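Local coordinates for SusD homolog (Bacteroides thetaiotaomicron VPI-5482, PDB 3IHV), which probably binds glycans at the outer membrane of the bacterium, as a SusD-family partner in nutrient capture and uptake, at residues 189-194 / 260-265; 26-31 / 117-122; 35-40 / 392-397. One frame throughout, in Å; residues are numbered along the deposited sequence. Where two conformers were deposited one is given.

Overall arrangement
Running from the N terminus, helix 17-29 meets helix 107-135 first: interaction 2 (26-31 with 117-122) closes an early loop of mostly helical chain. Interaction 3 opens inside that loop, at helix 34-38, and closes only at strand 392-396, so the two cross. Interaction 1 (189-194 with 260-265) begins after interaction 2 has ended and falls wholly within the long span of interaction 3. Its strand 259-263 pairs antiparallel with strand 392-396, so interactions 1 and 3 share a small sheet. Interaction 2 joins interaction 1 through Tyr28 OH with Phe193 N and a salt bridge from Glu119 to Arg192. Together they tie N-terminal helices to this two-stranded sheet.

Interaction 1 (189-194 / 260-265); sequences NDYRFS and LIEISF. With NA (sodium ion), chain F; EDO (1,2-ethanediol), chain N; EDO (1,2-ethanediol), chain M.
Tyr191 and Glu262 bring the two backbones to 5.8 Å between their CA atoms, where a type II turn from Asn189 to Arg192 lies against the strand without a direct hydrogen bond between the segments. The Tyr191 ring carries most of the contact. Ser264 CB sits over the centre of one face, 3.7 Å from the ring centroid and 10° off the normal, a CH-pi contact. At the rim of the same ring, Tyr191 CD1 comes within 3.5 Å of Glu262 O, while the extended Glu262 side chain, its CG anti to the backbone N (chi1 -179°), runs past the edge and brings CD to 3.6 Å from Tyr191 CE1. Ring and carboxylate planes stand 74° apart. Glu262 OE1 is held by Ser259 and OE2 by Thr249; a water also joins OE2 to Tyr191 OH. Further along, Phe193 CE1 meets Ile261 CD1 at 3.7 Å in an apolar contact, and Phe193 also packs on Ala122, Leu123 and Met126 of helix 107-135.

Water and bound ethanediol lie between the two backbones where no direct bond forms. A second water spans Arg192 O and Leu260 O, and one ethanediol, probably from the crystallisation liquor, gives Tyr191 O a hydrogen bond of 2.8 Å from its O1. Leu260 and Ile261 both face Leu395 as a beta bulge in the two-stranded sheet. Just beyond the end of that sheet lies a sodium site: Phe265 O binds the ion at 2.2 Å, with Asn389, Asn391 and waters, one of which also bonds Ser264 OG.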
loop_
_atom_site.group_PDB
_atom_site.type_symbol
_atom_site.label_atom_id
_atom_site.label_comp_id
_atom_site.label_asym_id
_atom_site.label_seq_id
_atom_site.Cartn_x
_atom_site.Cartn_y
_atom_site.Cartn_z
ATOM N N ASN A 189 17.031 7.458 -10.983
ATOM C CA ASN A 189 15.854 6.610 -11.010
ATOM C C ASN A 189 15.120 6.608 -9.658
ATOM O O ASN A 189 14.266 5.761 -9.434
ATOM C CB ASN A 189 16.172 5.183 -11.525
ATOM C CG ASN A 189 17.186 4.477 -10.679
ATOM O OD1 ASN A 189 17.049 4.432 -9.466
ATOM N ND2 ASN A 189 18.195 3.886 -11.318
ATOM N N ASP A 190 15.421 7.617 -8.811
ATOM C CA ASP A 190 14.777 7.757 -7.506
ATOM C C ASP A 190 13.254 7.756 -7.702
ATOM O O ASP A 190 12.731 8.518 -8.508
ATOM C CB ASP A 190 15.110 9.105 -6.826
ATOM C CG ASP A 190 16.590 9.325 -6.586
ATOM O OD1 ASP A 190 17.430 8.776 -7.304
ATOM O OD2 ASP A 190 16.921 10.092 -5.664
ATOM N N TYR A 191 12.577 6.855 -7.004
ATOM C CA TYR A 191 11.108 6.742 -6.981
ATOM C C TYR A 191 10.505 6.416 -8.333
ATOM O O TYR A 191 9.322 6.676 -8.570
ATOM C CB TYR A 191 10.456 8.015 -6.415
ATOM C CG TYR A 191 11.008 8.466 -5.074
ATOM C CD1 TYR A 191 10.675 7.818 -3.905
ATOM C CD2 TYR A 191 11.859 9.583 -4.987
ATOM C CE1 TYR A 191 11.173 8.243 -2.667
ATOM C CE2 TYR A 191 12.361 9.993 -3.770
ATOM C CZ TYR A 191 12.017 9.324 -2.622
ATOM O OH TYR A 191 12.512 9.725 -1.410
ATOM N N ARG A 192 11.333 5.885 -9.240
ATOM C CA ARG A 192 10.884 5.433 -10.521
ATOM C C ARG A 192 11.083 3.914 -10.610
ATOM O O ARG A 192 11.899 3.304 -9.876
ATOM C CB ARG A 192 11.629 6.148 -11.634
ATOM C CG ARG A 192 11.179 7.593 -11.728
ATOM C CD ARG A 192 11.974 8.406 -12.569
ATOM N NE ARG A 192 12.031 7.924 -13.931
ATOM C CZ ARG A 192 12.787 8.494 -14.850
ATOM N NH1 ARG A 192 13.479 9.593 -14.561
ATOM N NH2 ARG A 192 12.851 7.971 -16.070
ATOM N N PHE A 193 10.294 3.293 -11.458
ATOM C CA PHE A 193 10.405 1.868 -11.680
ATOM C C PHE A 193 11.778 1.446 -12.232
ATOM O O PHE A 193 12.300 2.019 -13.202
ATOM C CB PHE A 193 9.343 1.369 -12.680
ATOM C CG PHE A 193 8.065 0.914 -12.025
ATOM C CD1 PHE A 193 7.996 -0.344 -11.449
ATOM C CD2 PHE A 193 6.949 1.723 -11.992
ATOM C CE1 PHE A 193 6.842 -0.791 -10.827
ATOM C CE2 PHE A 193 5.776 1.272 -11.363
ATOM C CZ PHE A 193 5.729 0.014 -10.798
ATOM N N SER A 194 12.289 0.385 -11.632
ATOM C CA SER A 194 13.480 -0.325 -12.053
ATOM C C SER A 194 13.120 -1.808 -11.982
ATOM O O SER A 194 12.047 -2.156 -11.499
ATOM C CB SER A 194 14.674 -0.011 -11.195
ATOM O OG SER A 194 15.128 1.321 -11.467
ATOM N N LEU A 260 11.208 -0.525 -3.169
ATOM C CA LEU A 260 10.999 -0.861 -4.579
ATOM C C LEU A 260 10.006 0.122 -5.256
ATOM O O LEU A 260 10.364 0.770 -6.241
ATOM C CB LEU A 260 10.538 -2.309 -4.666
ATOM C CG LEU A 260 11.554 -3.339 -4.131
ATOM C CD1 LEU A 260 10.932 -4.743 -4.258
ATOM C CD2 LEU A 260 12.927 -3.289 -4.821
ATOM N N ILE A 261 8.814 0.285 -4.677
ATOM C CA ILE A 261 7.800 1.188 -5.175
ATOM C C ILE A 261 7.440 2.120 -4.021
ATOM O O ILE A 261 6.840 1.702 -3.049
ATOM C CB ILE A 261 6.541 0.464 -5.712
ATOM C CG1 ILE A 261 6.946 -0.534 -6.802
ATOM C CG2 ILE A 261 5.520 1.530 -6.237
ATOM C CD1 ILE A 261 5.780 -1.432 -7.318
ATOM N N GLU A 262 7.852 3.377 -4.132
ATOM C CA GLU A 262 7.607 4.333 -3.097
ATOM C C GLU A 262 7.143 5.601 -3.800
ATOM O O GLU A 262 7.752 6.017 -4.790
ATOM C CB GLU A 262 8.899 4.533 -2.271
ATOM C CG GLU A 262 8.767 5.517 -1.099
ATOM C CD GLU A 262 10.049 5.692 -0.318
ATOM O OE1 GLU A 262 11.108 5.141 -0.734
ATOM O OE2 GLU A 262 9.971 6.339 0.742
ATOM N N ILE A 263 6.053 6.187 -3.293
ATOM C CA ILE A 263 5.482 7.400 -3.849
ATOM C C ILE A 263 6.099 8.583 -3.137
ATOM O O ILE A 263 6.034 8.680 -1.905
ATOM C CB ILE A 263 3.952 7.467 -3.630
ATOM C CG1 ILE A 263 3.297 6.138 -3.977
ATOM C CG2 ILE A 263 3.335 8.649 -4.417
ATOM C CD1 ILE A 263 3.716 5.572 -5.326
ATOM N N SER A 264 6.710 9.478 -3.884
ATOM C CA SER A 264 7.315 10.668 -3.307
ATOM C C SER A 264 6.348 11.840 -3.295
ATOM O O SER A 264 5.773 12.216 -4.328
ATOM C CB SER A 264 8.581 11.075 -4.067
ATOM O OG SER A 264 9.053 12.335 -3.628
ATOM N N PHE A 265 6.176 12.409 -2.112
ATOM C CA PHE A 265 5.415 13.636 -1.948
ATOM C C PHE A 265 6.376 14.729 -1.520
ATOM O O PHE A 265 7.165 14.536 -0.601
ATOM C CB PHE A 265 4.353 13.477 -0.876
ATOM C CG PHE A 265 3.283 12.504 -1.237
ATOM C CD1 PHE A 265 2.223 12.885 -2.017
ATOM C CD2 PHE A 265 3.339 11.206 -0.793
ATOM C CE1 PHE A 265 1.229 11.988 -2.361
ATOM C CE2 PHE A 265 2.365 10.283 -1.132
ATOM C CZ PHE A 265 1.280 10.677 -1.925
HETATM NA NA NA F . 8.801 13.514 0.534
HETATM C C1 EDO N . 6.547 4.360 -8.644
HETATM O O1 EDO N . 7.979 4.204 -8.730
HETATM C C2 EDO N . 6.162 5.165 -7.392
HETATM O O2 EDO N . 6.847 6.419 -7.255
HETATM C C1 EDO M . 5.750 10.104 -7.088
HETATM O O1 EDO M . 6.849 9.343 -6.615
HETATM C C2 EDO M . 5.052 9.412 -8.243
HETATM O O2 EDO M . 4.787 8.015 -8.056
HETATM O O HOH W 1 11.793 8.202 0.801
HETATM O O HOH W 2 11.876 0.835 -8.633
HETATM O O HOH W 3 10.262 12.789 -1.215
HETATM O O HOH W 4 9.654 12.288 2.923
HETATM O O HOH W 5 10.280 15.142 1.291
#

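Interaction 2 (26-31 / 117-122); sequences GVYRTN and IAEARA. With EDO (1,2-ethanediol), chain M.
Tyr28 OH donates a hydrogen bond of 2.6 Å to Glu119 OE1, the one polar link between these segments. It uses the anti lone pair of OE1, away from the other oxygen. The two side chains cross at about a right angle, with ring and carboxylate planes 61° apart. With CG anti to the carbonyl carbon (chi1 -80°), the Tyr28 ring leaves helix 17-29 so that its hydroxyl reaches helix 107-135. The same hydroxyl accepts from Phe193 N, which settles it between the helices and the loop before helix 195-210.

Salt bridges occupy the other carboxylate oxygen: Glu119 OE2 meets Arg186 and Arg192, and these two positive charges would probably favour an ionised Glu119. The contact thus pins a loop to a pair of helices in the helix-rich N-terminal part of this SusD-family, TPR-clan protein.

Within 26-31, Val27 O accepts from both Thr30 N and Thr30 OG1, the hydroxyl at 2.8 Å, and the two donors come from the same face of its plane. Asn31 ND2 donates to O2 of a bound ethanediol at 3.1 Å, with 163° at the hydrogen; this O2 also lies in the plane of the Tyr28 ring, at its edge.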
loop_
_atom_site.group_PDB
_atom_site.type_symbol
_atom_site.label_atom_id
_atom_site.label_comp_id
_atom_site.label_asym_id
_atom_site.label_seq_id
_atom_site.Cartn_x
_atom_site.Cartn_y
_atom_site.Cartn_z
ATOM N N GLY A 26 4.456 12.799 -15.983
ATOM C CA GLY A 26 3.035 13.077 -15.816
ATOM C C GLY A 26 2.200 11.827 -15.530
ATOM O O GLY A 26 1.139 11.893 -14.865
ATOM N N VAL A 27 2.645 10.668 -16.033
ATOM C CA VAL A 27 1.988 9.418 -15.715
ATOM C C VAL A 27 2.223 9.113 -14.226
ATOM O O VAL A 27 1.289 8.769 -13.481
ATOM C CB VAL A 27 2.482 8.224 -16.599
ATOM C CG1 VAL A 27 1.614 6.963 -16.321
ATOM C CG2 VAL A 27 2.436 8.610 -18.107
ATOM N N TYR A 28 3.477 9.206 -13.800
ATOM C CA TYR A 28 3.790 9.047 -12.396
ATOM C C TYR A 28 3.020 9.986 -11.475
ATOM O O TYR A 28 2.635 9.583 -10.377
ATOM C CB TYR A 28 5.255 9.297 -12.136
ATOM C CG TYR A 28 6.182 8.132 -12.473
ATOM C CD1 TYR A 28 6.389 7.121 -11.560
ATOM C CD2 TYR A 28 6.868 8.090 -13.680
ATOM C CE1 TYR A 28 7.246 6.070 -11.821
ATOM C CE2 TYR A 28 7.714 7.038 -13.974
ATOM C CZ TYR A 28 7.938 6.046 -13.018
ATOM O OH TYR A 28 8.784 4.980 -13.233
ATOM N N ARG A 29 2.830 11.233 -11.896
ATOM C CA ARG A 29 2.190 12.230 -11.040
ATOM C C ARG A 29 0.798 11.761 -10.631
ATOM O O ARG A 29 0.306 12.169 -9.593
ATOM C CB ARG A 29 2.157 13.569 -11.774
ATOM C CG ARG A 29 1.650 14.765 -11.042
ATOM C CD ARG A 29 1.810 16.003 -12.002
ATOM N NE ARG A 29 3.189 16.084 -12.505
ATOM C CZ ARG A 29 3.594 16.150 -13.789
ATOM N NH1 ARG A 29 2.745 16.296 -14.809
ATOM N NH2 ARG A 29 4.897 16.155 -14.044
ATOM N N THR A 30 0.170 10.876 -11.416
ATOM C CA THR A 30 -1.158 10.358 -11.055
ATOM C C THR A 30 -1.145 9.811 -9.618
ATOM O O THR A 30 -2.095 10.024 -8.823
ATOM C CB THR A 30 -1.630 9.265 -12.024
ATOM O OG1 THR A 30 -1.345 9.654 -13.370
ATOM C CG2 THR A 30 -3.127 9.034 -11.889
ATOM N N ASN A 31 -0.043 9.146 -9.265
ATOM C CA ASN A 31 0.087 8.522 -7.965
ATOM C C ASN A 31 -0.053 9.434 -6.764
ATOM O O ASN A 31 -0.403 8.920 -5.704
ATOM C CB ASN A 31 1.424 7.758 -7.847
ATOM C CG ASN A 31 1.421 6.481 -8.657
ATOM O OD1 ASN A 31 0.367 5.860 -8.850
ATOM N ND2 ASN A 31 2.586 6.074 -9.100
ATOM N N ILE A 117 9.261 3.348 -21.888
ATOM C CA ILE A 117 8.171 2.479 -22.289
ATOM C C ILE A 117 7.934 1.478 -21.182
ATOM O O ILE A 117 6.788 1.237 -20.782
ATOM C CB ILE A 117 8.460 1.766 -23.648
ATOM C CG1 ILE A 117 8.359 2.785 -24.801
ATOM C CG2 ILE A 117 7.492 0.570 -23.872
ATOM C CD1 ILE A 117 9.029 2.332 -26.134
ATOM N N ALA A 118 9.021 0.905 -20.661
ATOM C CA ALA A 118 8.919 -0.066 -19.590
ATOM C C ALA A 118 8.289 0.542 -18.329
ATOM O O ALA A 118 7.483 -0.108 -17.651
ATOM C CB ALA A 118 10.347 -0.646 -19.275
ATOM N N GLU A 119 8.710 1.750 -17.967
ATOM C CA GLU A 119 8.160 2.477 -16.804
ATOM C C GLU A 119 6.684 2.751 -16.966
ATOM O O GLU A 119 5.910 2.538 -16.036
ATOM C CB GLU A 119 8.903 3.788 -16.545
ATOM C CG GLU A 119 10.347 3.592 -16.135
ATOM C CD GLU A 119 11.029 4.910 -15.873
ATOM O OE1 GLU A 119 10.505 5.661 -15.011
ATOM O OE2 GLU A 119 12.070 5.213 -16.517
ATOM N N ALA A 120 6.274 3.166 -18.147
ATOM C CA ALA A 120 4.854 3.447 -18.390
ATOM C C ALA A 120 4.030 2.191 -18.333
ATOM O O ALA A 120 2.892 2.210 -17.826
ATOM C CB ALA A 120 4.664 4.188 -19.757
ATOM N N ARG A 121 4.552 1.105 -18.888
ATOM C CA ARG A 121 3.862 -0.166 -18.868
ATOM C C ARG A 121 3.778 -0.696 -17.436
ATOM O O ARG A 121 2.754 -1.295 -17.083
ATOM C CB ARG A 121 4.525 -1.199 -19.799
ATOM C CG ARG A 121 4.393 -0.869 -21.268
ATOM C CD ARG A 121 4.761 -2.037 -22.193
ATOM N NE ARG A 121 3.784 -3.127 -22.111
ATOM C CZ ARG A 121 3.789 -4.218 -22.883
ATOM N NH1 ARG A 121 4.725 -4.407 -23.798
ATOM N NH2 ARG A 121 2.858 -5.137 -22.726
ATOM N N ALA A 122 4.837 -0.515 -16.640
ATOM C CA ALA A 122 4.813 -0.942 -15.236
ATOM C C ALA A 122 3.732 -0.165 -14.475
ATOM O O ALA A 122 2.977 -0.745 -13.706
ATOM C CB ALA A 122 6.196 -0.783 -14.569
HETATM C C1 EDO M . 5.750 10.104 -7.088
HETATM O O1 EDO M . 6.849 9.343 -6.615
HETATM C C2 EDO M . 5.052 9.412 -8.243
HETATM O O2 EDO M . 4.787 8.015 -8.056
#

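Interaction 3 (35-40 / 392-397); sequences AMYGYY and WYFLRY
Tyr37 reaches from the short helix 34-38 onto two aromatic residues of strand 392-396; no hydrogen bond crosses between the segments, and carbon contacts predominate. Its CE1 lies 3.7 Å from Phe394 CD1. The two rings meet obliquely, centroids 5.4 Å apart and planes at 63°, with Tyr37 OH over one face of Phe394, 3.7 Å from Phe394 CE1. On the indole side the touch is lighter: Tyr37 CD1 approaches Trp392 CD1 at 4.0 Å, the side chains crossing at about a right angle. Trp392 and Phe394 both have CG anti to the backbone N (chi1 -173° and 179°), giving Tyr37 two aromatic neighbours, both projecting from the strand toward it. Met126 touches both Tyr37 and Phe394 from helix 107-135.

Polar bonds lie outside the pair of segments. Tyr37 OH is hydrogen-bonded to Glu130 of helix 107-135, so the ring is held at its hydroxyl as well as by carbon contacts. A leucine here would probably leave Glu130 without this hydroxyl and open a gap over the face of Phe394.

Backbone bonding places the strand: Trp392 pairs with Ile263 and Phe394 with Ile261. Phe394 and Leu395 both face Ile261, the mark of a classic beta bulge, here in a buried two-stranded antiparallel sheet near the centre of the SusD-family fold.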
loop_
_atom_site.group_PDB
_atom_site.type_symbol
_atom_site.label_atom_id
_atom_site.label_comp_id
_atom_site.label_asym_id
_atom_site.label_seq_id
_atom_site.Cartn_x
_atom_site.Cartn_y
_atom_site.Cartn_z
ATOM N N ALA A 35 -6.996 10.848 -4.359
ATOM C CA ALA A 35 -7.752 9.649 -4.686
ATOM C C ALA A 35 -6.899 8.429 -5.022
ATOM O O ALA A 35 -7.413 7.325 -5.215
ATOM C CB ALA A 35 -8.730 9.953 -5.866
HETATM N N MSE A 36 -5.596 8.641 -5.152
HETATM C CA MSE A 36 -4.595 7.604 -5.353
HETATM C C MSE A 36 -3.823 7.472 -4.023
HETATM O O MSE A 36 -4.462 7.275 -2.987
HETATM C CB MSE A 36 -3.702 7.955 -6.551
HETATM C CG MSE A 36 -4.463 8.056 -7.849
HETATM SE SE MSE A 36 -4.954 6.328 -8.586
HETATM C CE MSE A 36 -3.169 5.672 -9.078
ATOM N N TYR A 37 -2.495 7.626 -4.004
ATOM C CA TYR A 37 -1.746 7.313 -2.775
ATOM C C TYR A 37 -1.644 8.448 -1.768
ATOM O O TYR A 37 -1.088 8.253 -0.691
ATOM C CB TYR A 37 -0.379 6.671 -3.138
ATOM C CG TYR A 37 -0.590 5.414 -3.957
ATOM C CD1 TYR A 37 -0.925 4.241 -3.338
ATOM C CD2 TYR A 37 -0.536 5.438 -5.353
ATOM C CE1 TYR A 37 -1.201 3.091 -4.074
ATOM C CE2 TYR A 37 -0.790 4.284 -6.097
ATOM C CZ TYR A 37 -1.135 3.139 -5.462
ATOM O OH TYR A 37 -1.418 2.017 -6.212
ATOM N N GLY A 38 -2.152 9.640 -2.102
ATOM C CA GLY A 38 -2.141 10.709 -1.131
ATOM C C GLY A 38 -3.052 10.393 0.059
ATOM O O GLY A 38 -2.798 10.877 1.174
ATOM N N TYR A 39 -4.075 9.552 -0.166
ATOM C CA TYR A 39 -5.079 9.249 0.869
ATOM C C TYR A 39 -5.909 8.012 0.633
ATOM O O TYR A 39 -5.910 7.104 1.467
ATOM C CB TYR A 39 -5.961 10.497 1.048
ATOM C CG TYR A 39 -7.088 10.426 2.047
ATOM C CD1 TYR A 39 -6.971 9.718 3.226
ATOM C CD2 TYR A 39 -8.200 11.221 1.878
ATOM C CE1 TYR A 39 -8.018 9.695 4.163
ATOM C CE2 TYR A 39 -9.249 11.209 2.813
ATOM C CZ TYR A 39 -9.149 10.415 3.926
ATOM O OH TYR A 39 -10.170 10.425 4.830
ATOM N N TYR A 40 -6.618 7.895 -0.491
ATOM C CA TYR A 40 -7.547 6.769 -0.582
ATOM C C TYR A 40 -6.901 5.391 -0.717
ATOM O O TYR A 40 -7.237 4.456 0.018
ATOM C CB TYR A 40 -8.606 6.956 -1.686
ATOM C CG TYR A 40 -9.431 8.238 -1.658
ATOM C CD1 TYR A 40 -9.481 9.071 -0.565
ATOM C CD2 TYR A 40 -10.259 8.536 -2.725
ATOM C CE1 TYR A 40 -10.272 10.230 -0.585
ATOM C CE2 TYR A 40 -10.993 9.670 -2.774
ATOM C CZ TYR A 40 -11.014 10.524 -1.701
ATOM O OH TYR A 40 -11.764 11.664 -1.742
ATOM N N TRP A 392 5.254 7.390 0.703
ATOM C CA TRP A 392 4.435 6.177 0.853
ATOM C C TRP A 392 5.045 4.924 0.240
ATOM O O TRP A 392 5.194 4.819 -0.989
ATOM C CB TRP A 392 3.019 6.373 0.273
ATOM C CG TRP A 392 2.161 5.202 0.598
ATOM C CD1 TRP A 392 1.684 4.256 -0.259
ATOM C CD2 TRP A 392 1.667 4.860 1.887
ATOM N NE1 TRP A 392 0.959 3.314 0.429
ATOM C CE2 TRP A 392 0.927 3.649 1.751
ATOM C CE3 TRP A 392 1.851 5.404 3.158
ATOM C CZ2 TRP A 392 0.314 3.023 2.826
ATOM C CZ3 TRP A 392 1.234 4.799 4.231
ATOM C CH2 TRP A 392 0.472 3.612 4.063
ATOM N N TYR A 393 5.389 3.965 1.083
ATOM C CA TYR A 393 5.884 2.691 0.588
ATOM C C TYR A 393 4.718 1.827 0.083
ATOM O O TYR A 393 3.872 1.361 0.872
ATOM C CB TYR A 393 6.586 1.850 1.644
ATOM C CG TYR A 393 7.921 2.366 2.145
ATOM C CD1 TYR A 393 9.031 2.443 1.289
ATOM C CD2 TYR A 393 8.083 2.696 3.475
ATOM C CE1 TYR A 393 10.261 2.868 1.748
ATOM C CE2 TYR A 393 9.321 3.138 3.964
ATOM C CZ TYR A 393 10.404 3.207 3.092
ATOM O OH TYR A 393 11.614 3.628 3.572
ATOM N N PHE A 394 4.660 1.614 -1.225
ATOM C CA PHE A 394 3.700 0.675 -1.781
ATOM C C PHE A 394 4.267 -0.766 -1.789
ATOM O O PHE A 394 3.521 -1.762 -1.622
ATOM C CB PHE A 394 3.290 1.127 -3.195
ATOM C CG PHE A 394 2.302 0.199 -3.881
ATOM C CD1 PHE A 394 0.982 0.141 -3.470
ATOM C CD2 PHE A 394 2.687 -0.532 -4.989
ATOM C CE1 PHE A 394 0.069 -0.696 -4.114
ATOM C CE2 PHE A 394 1.794 -1.367 -5.647
ATOM C CZ PHE A 394 0.472 -1.442 -5.217
ATOM N N LEU A 395 5.574 -0.905 -2.054
ATOM C CA LEU A 395 6.220 -2.212 -2.105
ATOM C C LEU A 395 7.675 -2.139 -1.640
ATOM O O LEU A 395 8.492 -1.369 -2.209
ATOM C CB LEU A 395 6.211 -2.792 -3.538
ATOM C CG LEU A 395 6.650 -4.270 -3.638
ATOM C CD1 LEU A 395 5.692 -5.161 -2.853
ATOM C CD2 LEU A 395 6.780 -4.699 -5.112
ATOM N N ARG A 396 7.989 -2.897 -0.591
ATOM C CA ARG A 396 9.323 -3.019 -0.031
ATOM C C ARG A 396 9.845 -4.437 -0.283
ATOM O O ARG A 396 9.078 -5.380 -0.358
ATOM C CB ARG A 396 9.307 -2.810 1.499
ATOM C CG ARG A 396 8.872 -1.438 1.895
ATOM C CD ARG A 396 9.203 -1.084 3.324
ATOM N NE ARG A 396 8.323 -1.649 4.332
ATOM C CZ ARG A 396 8.607 -2.689 5.136
ATOM N NH1 ARG A 396 9.754 -3.377 5.047
ATOM N NH2 ARG A 396 7.738 -3.015 6.075
ATOM N N TYR A 397 11.147 -4.615 -0.339
ATOM C CA TYR A 397 11.687 -5.962 -0.535
ATOM C C TYR A 397 11.261 -6.947 0.541
ATOM O O TYR A 397 11.124 -8.140 0.249
ATOM C CB TYR A 397 13.192 -5.856 -0.587
ATOM C CG TYR A 397 13.976 -7.078 -0.936
ATOM C CD1 TYR A 397 14.005 -7.565 -2.228
ATOM C CD2 TYR A 397 14.773 -7.700 0.008
ATOM C CE1 TYR A 397 14.774 -8.655 -2.568
ATOM C CE2 TYR A 397 15.547 -8.783 -0.322
ATOM C CZ TYR A 397 15.552 -9.255 -1.630
ATOM O OH TYR A 397 16.342 -10.315 -1.955
#